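Local atomic coordinates of dTDP-4-dehydrorhamnose reductase (Bacillus anthracis, PDB entry 3SC6), a protein that catalyses the NADPH-dependent interconversion of dTDP-4-dehydrorhamnose and dTDP-L-rhamnose in rhamnose biosynthesis. Residues Arg7-Gly12 with Tyr33-Lys38; Ser219-Ala224 with Val237-Thr242. One frame throughout, in Å; residues are numbered along the deposited sequence.

Contact 1 of 2, residues Arg7-Gly12 with Tyr33-Lys38; sequences RVIITG and YPFDKK. With NAP (NADP nicotinamide-adenine-dinucleotide phosphate), chain G.
Ile9, Ile10 and Thr11 pair in parallel with Tyr33, Pro34 and Phe35, where strands 7-11 and 33-35 run 14° apart with axes 4.8 Å from each other. Tyr33 N donates to Val8 O (2.9 Å) in a nearly straight bond. Ile10 N reaches Tyr33 O from above the carbonyl plane, at 3.3 Å. Phe35 N donates to Ile10 O at 3.1 Å. The last bond, Gly12 N to Phe35 O, is weak, and a water also bridges these two atoms.

Ile9, Tyr33 and Phe35 share one face of the sheet. Ile9 CG2 lies 3.9 Å from Phe35 CD2, and the two side chains cross at a slant. In Phe35, CG is anti to the carbonyl carbon (chi1 -68°), which turns the ring toward Ile9. Helix 45-55 covers this face through Val51 and Ile55. The Tyr33 ring turns an edge to Val8 O, and Arg7 CB approaches its CE2. The far end of Arg7 instead bonds Arg56 O.

The two strands and helix 16-24 form the first beta-alpha-beta unit of the NADP-binding Rossmann fold. Gly12 starts the glycine-rich GxxGxxG turn that follows the first strand. Its positive phi of 78° suits glycine, and its CA lies 4.0 Å from NAP O4B.

Past the second strand, Lys37 runs along the cofactor. Its extended chain starts over one face of the adenine, where Lys37 CG lies 3.9 Å from NAP C5A. It ends at the phosphate on the adenosine ribose, where Lys37 NZ makes a weak bond to NAP O2X (3.3 Å). This phosphate distinguishes NADP from NAD, and a basic residue here fits use of NADP. Asp36, beside it, forms a salt bridge with Lys38 through OD2.

Contact 2 of 2, residues Ser219-Ala224 with Val237-Thr242; sequences SWFEFA and VLPVST
Val237 turns its side chain to Phe221 and Ala224 of the helix. Its CG1 lies 3.4 Å from Phe221 CD1 and 4.3 Å from Ala224 CB, so one methyl serves both helix residues. That methyl is anti to the backbone N (chi1 179°). The valine and the ring pass one another. The carbonyl of Val237 also takes part: its O lies at the edge of the Phe221 ring, near the ring plane, 3.2 Å from CE1.

Leu238 points away from the helix, and its side chain touches Glu177. Its carbonyl carbon nevertheless sits at the same ring edge. Its backbone is hydrogen-bonded to Ile178 and Val180 of the neighbouring strand.

Pro239 CB sits over one face of the Phe221 ring, toward its rim. It makes a CH-pi contact there, 3.9 Å from the ring centroid. Pro239 CD reaches CE1 of the same ring at 3.4 Å. Phe221 can do this because its CG is anti to the backbone N, which swings the ring across to the strand.

Beyond Pro239 the chain leaves the helix. Val240 bonds Ala182 through its backbone, and Thr242 N bonds Asp183 OD1. On the helix side, Ser219 is the N-cap: its OG accepts from Glu222 N at 3.1 Å.

Helix 220-224 and strand 237-240 run antiparallel, at 172°, with axes 9.0 Å apart. Here an alpha-helix, 220-231, packs on a two-stranded parallel sheet, strands 177-181 and 236-240, next to strand 218-219 of the large mixed sheet.

How the contacts relate
Contact 1 comes first along the chain and closes before contact 2 opens. Their centres are 36 Å apart, on opposite sides of the centre of the chain. The nearest atoms are about 19 Å apart, so the two do not touch. Contact 1 belongs to the large mixed sheet, between strands 6-11 and 30-35, and borders the adenosine end of the cofactor. Contact 2 joins helix 220-231 to strand 236-240 of a separate small parallel sheet. Contact 1 shapes part of the NADP pocket. The touching residues of contact 2 sit away from the adenosine end, though Trp220 at its margin comes near the nicotinamide amide. In relatives this C-terminal part contributes to binding the sugar nucleotide.

Contact 1 of 2, residues Arg7-Gly12 with Tyr33-Lys38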
# COMPACT_ATOMS: atom_id res chain seq x y z
N ARG A 7 -15.98 -13.87 8.17
CA ARG A 7 -15.72 -12.66 8.96
C ARG A 7 -14.36 -12.11 8.59
O ARG A 7 -13.39 -12.86 8.51
CB ARG A 7 -15.62 -13.16 10.38
CG ARG A 7 -16.77 -14.04 10.73
CD ARG A 7 -16.44 -14.88 11.90
NE ARG A 7 -17.41 -15.95 11.99
CZ ARG A 7 -17.26 -17.02 12.75
NH1 ARG A 7 -18.20 -17.96 12.75
NH2 ARG A 7 -16.16 -17.18 13.48
N VAL A 8 -14.27 -10.79 8.39
CA VAL A 8 -13.00 -10.18 8.03
C VAL A 8 -12.69 -8.97 8.90
O VAL A 8 -13.54 -8.11 9.09
CB VAL A 8 -12.99 -9.70 6.56
CG1 VAL A 8 -13.26 -10.86 5.63
CG2 VAL A 8 -14.03 -8.63 6.34
N ILE A 9 -11.49 -8.93 9.45
CA ILE A 9 -11.06 -7.82 10.29
C ILE A 9 -10.09 -6.95 9.50
O ILE A 9 -9.24 -7.46 8.78
CB ILE A 9 -10.36 -8.29 11.59
CG1 ILE A 9 -11.35 -8.99 12.51
CG2 ILE A 9 -9.78 -7.10 12.34
CD1 ILE A 9 -10.75 -9.43 13.84
N ILE A 10 -10.25 -5.63 9.63
CA ILE A 10 -9.39 -4.68 8.93
C ILE A 10 -8.71 -3.77 9.95
O ILE A 10 -9.37 -3.03 10.67
CB ILE A 10 -10.18 -3.80 7.94
CG1 ILE A 10 -10.87 -4.68 6.90
CG2 ILE A 10 -9.25 -2.83 7.26
CD1 ILE A 10 -11.66 -3.89 5.87
N THR A 11 -7.38 -3.84 10.02
CA THR A 11 -6.62 -3.01 10.95
C THR A 11 -6.22 -1.72 10.24
O THR A 11 -5.72 -1.75 9.12
CB THR A 11 -5.38 -3.75 11.47
OG1 THR A 11 -4.51 -4.05 10.37
CG2 THR A 11 -5.77 -5.04 12.17
N GLY A 12 -6.44 -0.58 10.89
CA GLY A 12 -6.12 0.72 10.31
C GLY A 12 -7.20 1.10 9.31
O GLY A 12 -6.91 1.54 8.19
N TYR A 33 -15.52 -6.19 9.98
CA TYR A 33 -15.23 -5.63 11.30
C TYR A 33 -14.03 -4.70 11.23
O TYR A 33 -12.90 -5.12 11.46
CB TYR A 33 -14.93 -6.73 12.31
CG TYR A 33 -16.07 -7.69 12.55
CD1 TYR A 33 -17.00 -7.44 13.56
CD2 TYR A 33 -16.21 -8.84 11.79
CE1 TYR A 33 -18.04 -8.32 13.79
CE2 TYR A 33 -17.25 -9.72 12.02
CZ TYR A 33 -18.16 -9.45 13.02
OH TYR A 33 -19.19 -10.32 13.25
N PRO A 34 -14.26 -3.42 10.91
CA PRO A 34 -13.17 -2.46 10.83
C PRO A 34 -12.80 -1.92 12.21
O PRO A 34 -13.67 -1.76 13.06
CB PRO A 34 -13.77 -1.34 9.99
CG PRO A 34 -15.21 -1.36 10.33
CD PRO A 34 -15.56 -2.81 10.55
N PHE A 35 -11.52 -1.64 12.41
CA PHE A 35 -11.03 -1.11 13.68
C PHE A 35 -10.03 0.01 13.49
O PHE A 35 -9.11 -0.08 12.68
CB PHE A 35 -10.38 -2.19 14.55
CG PHE A 35 -11.33 -3.21 15.07
CD1 PHE A 35 -11.92 -3.04 16.31
CD2 PHE A 35 -11.64 -4.34 14.33
CE1 PHE A 35 -12.80 -3.97 16.81
CE2 PHE A 35 -12.52 -5.28 14.83
CZ PHE A 35 -13.10 -5.10 16.07
N ASP A 36 -10.22 1.08 14.25
CA ASP A 36 -9.35 2.23 14.18
C ASP A 36 -8.20 1.98 15.15
O ASP A 36 -8.13 0.94 15.80
CB ASP A 36 -10.13 3.50 14.58
CG ASP A 36 -9.29 4.78 14.47
OD1 ASP A 36 -8.16 4.71 13.92
OD2 ASP A 36 -9.76 5.85 14.92
N LYS A 37 -7.31 2.95 15.23
CA LYS A 37 -6.14 2.92 16.09
C LYS A 37 -6.53 2.76 17.58
O LYS A 37 -5.90 2.00 18.31
CB LYS A 37 -5.36 4.22 15.86
CG LYS A 37 -4.08 4.41 16.64
CD LYS A 37 -3.47 5.76 16.26
CE LYS A 37 -2.18 6.05 17.00
NZ LYS A 37 -1.65 7.39 16.61
N LYS A 38 -7.57 3.47 18.02
CA LYS A 38 -8.02 3.40 19.42
C LYS A 38 -8.79 2.12 19.77
O LYS A 38 -8.68 1.62 20.90
CB LYS A 38 -8.87 4.62 19.78
CG LYS A 38 -8.15 5.96 19.62
CD LYS A 38 -9.01 7.16 20.07
CE LYS A 38 -10.31 7.30 19.28
NZ LYS A 38 -10.07 7.49 17.82
PA NAP G . -2.34 5.40 6.06
O1A NAP G . -1.29 6.05 6.92
O2A NAP G . -3.54 6.22 5.61
O5B NAP G . -2.90 4.09 6.81
C5B NAP G . -2.28 3.56 7.98
C4B NAP G . -3.28 3.60 9.13
O4B NAP G . -2.77 2.87 10.25
C3B NAP G . -3.55 5.03 9.60
O3B NAP G . -4.95 5.34 9.55
C2B NAP G . -3.07 5.05 11.03
O2B NAP G . -3.89 5.87 11.86
C1B NAP G . -3.13 3.58 11.43
N9A NAP G . -2.30 3.29 12.63
C8A NAP G . -1.22 3.96 13.07
N7A NAP G . -0.78 3.38 14.21
C5A NAP G . -1.60 2.35 14.48
C6A NAP G . -1.68 1.34 15.57
N6A NAP G . -0.76 1.34 16.57
N1A NAP G . -2.67 0.42 15.53
C2A NAP G . -3.57 0.43 14.52
N3A NAP G . -3.52 1.34 13.53
C4A NAP G . -2.56 2.30 13.49
O3 NAP G . -1.62 4.76 4.76
PN NAP G . -2.33 3.68 3.80
O1N NAP G . -1.82 3.90 2.40
O2N NAP G . -3.82 3.63 4.07
O5D NAP G . -1.72 2.29 4.32
C5D NAP G . -1.92 1.08 3.60
C4D NAP G . -0.66 0.22 3.62
O4D NAP G . 0.03 0.31 2.37
C3D NAP G . 0.33 0.63 4.71
O3D NAP G . 0.65 -0.49 5.54
C2D NAP G . 1.56 1.12 3.97
O2D NAP G . 2.74 0.71 4.65
C1D NAP G . 1.43 0.48 2.59
N1N NAP G . 2.03 1.29 1.51
C2N NAP G . 1.58 2.54 1.27
C3N NAP G . 2.13 3.31 0.26
C7N NAP G . 1.60 4.70 0.02
O7N NAP G . 0.75 5.15 0.77
N7N NAP G . 2.06 5.43 -1.00
C4N NAP G . 3.15 2.78 -0.52
C5N NAP G . 3.60 1.50 -0.26
C6N NAP G . 3.01 0.77 0.77
P2B NAP G . -3.36 7.31 12.37
O1X NAP G . -4.60 7.93 12.97
O2X NAP G . -2.28 6.99 13.37
O3X NAP G . -2.86 7.99 11.12
O HOH W 1 -6.71 -1.41 13.70

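Contact 2 of 2, residues Ser219-Ala224 with Val237-Thr242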
# COMPACT_ATOMS: atom_id res chain seq x y z
N SER A 219 6.30 8.76 -13.55
CA SER A 219 7.11 9.72 -12.80
C SER A 219 6.15 10.78 -12.29
O SER A 219 5.17 11.09 -12.96
CB SER A 219 8.18 10.37 -13.67
OG SER A 219 7.60 11.11 -14.73
N TRP A 220 6.42 11.34 -11.11
CA TRP A 220 5.53 12.36 -10.56
C TRP A 220 5.25 13.44 -11.58
O TRP A 220 4.13 13.95 -11.67
CB TRP A 220 6.08 12.99 -9.27
CG TRP A 220 6.33 11.99 -8.19
CD1 TRP A 220 7.54 11.52 -7.78
CD2 TRP A 220 5.35 11.26 -7.46
NE1 TRP A 220 7.38 10.59 -6.79
CE2 TRP A 220 6.03 10.41 -6.58
CE3 TRP A 220 3.95 11.27 -7.45
CZ2 TRP A 220 5.37 9.56 -5.69
CZ3 TRP A 220 3.29 10.43 -6.57
CH2 TRP A 220 4.00 9.58 -5.70
N PHE A 221 6.27 13.77 -12.36
CA PHE A 221 6.18 14.79 -13.40
C PHE A 221 5.19 14.38 -14.50
O PHE A 221 4.22 15.09 -14.76
CB PHE A 221 7.58 15.04 -13.97
CG PHE A 221 7.62 16.04 -15.08
CD1 PHE A 221 7.66 17.40 -14.81
CD2 PHE A 221 7.69 15.63 -16.40
CE1 PHE A 221 7.72 18.32 -15.83
CE2 PHE A 221 7.76 16.55 -17.43
CZ PHE A 221 7.77 17.90 -17.14
N GLU A 222 5.42 13.23 -15.15
CA GLU A 222 4.53 12.75 -16.21
C GLU A 222 3.15 12.46 -15.64
O GLU A 222 2.13 12.65 -16.31
CB GLU A 222 5.07 11.48 -16.85
CG GLU A 222 6.40 11.64 -17.56
CD GLU A 222 6.92 10.33 -18.14
OE1 GLU A 222 6.28 9.28 -17.92
OE2 GLU A 222 7.97 10.36 -18.81
N PHE A 223 3.13 11.98 -14.41
CA PHE A 223 1.89 11.66 -13.72
C PHE A 223 1.15 12.97 -13.49
O PHE A 223 -0.05 13.06 -13.75
CB PHE A 223 2.21 10.91 -12.42
CG PHE A 223 1.00 10.51 -11.62
CD1 PHE A 223 0.17 9.50 -12.06
CD2 PHE A 223 0.77 11.05 -10.37
CE1 PHE A 223 -0.92 9.11 -11.32
CE2 PHE A 223 -0.31 10.65 -9.62
CZ PHE A 223 -1.15 9.68 -10.09
N ALA A 224 1.87 13.99 -13.04
CA ALA A 224 1.28 15.29 -12.79
C ALA A 224 0.61 15.81 -14.06
O ALA A 224 -0.56 16.19 -14.03
CB ALA A 224 2.34 16.27 -12.31
N VAL A 237 3.92 22.32 -15.93
CA VAL A 237 4.64 21.54 -14.94
C VAL A 237 6.13 21.63 -15.23
O VAL A 237 6.58 21.31 -16.33
CB VAL A 237 4.19 20.07 -14.95
CG1 VAL A 237 4.98 19.27 -13.92
CG2 VAL A 237 2.69 19.97 -14.66
N LEU A 238 6.90 22.07 -14.23
CA LEU A 238 8.35 22.21 -14.38
C LEU A 238 9.08 21.03 -13.74
O LEU A 238 8.90 20.76 -12.55
CB LEU A 238 8.81 23.52 -13.73
CG LEU A 238 8.18 24.80 -14.29
CD1 LEU A 238 8.66 26.02 -13.52
CD2 LEU A 238 8.48 24.96 -15.78
N PRO A 239 9.92 20.33 -14.52
CA PRO A 239 10.66 19.19 -13.99
C PRO A 239 11.82 19.59 -13.09
O PRO A 239 12.69 20.36 -13.52
CB PRO A 239 11.20 18.51 -15.26
CG PRO A 239 11.36 19.62 -16.23
CD PRO A 239 10.27 20.61 -15.92
N VAL A 240 11.84 19.08 -11.86
CA VAL A 240 12.90 19.40 -10.91
C VAL A 240 13.56 18.13 -10.37
O VAL A 240 12.97 17.05 -10.41
CB VAL A 240 12.38 20.24 -9.72
CG1 VAL A 240 11.86 21.58 -10.21
CG2 VAL A 240 11.30 19.49 -8.96
N SER A 241 14.78 18.27 -9.87
CA SER A 241 15.53 17.14 -9.33
C SER A 241 15.19 16.89 -7.87
O SER A 241 14.46 17.67 -7.25
CB SER A 241 17.04 17.39 -9.47
OG SER A 241 17.43 18.55 -8.77
N THR A 242 15.73 15.80 -7.33
CA THR A 242 15.50 15.42 -5.94
C THR A 242 16.32 16.27 -4.96
O THR A 242 15.86 16.57 -3.86
CB THR A 242 15.88 13.95 -5.70
OG1 THR A 242 17.27 13.76 -6.00
CG2 THR A 242 15.04 13.03 -6.56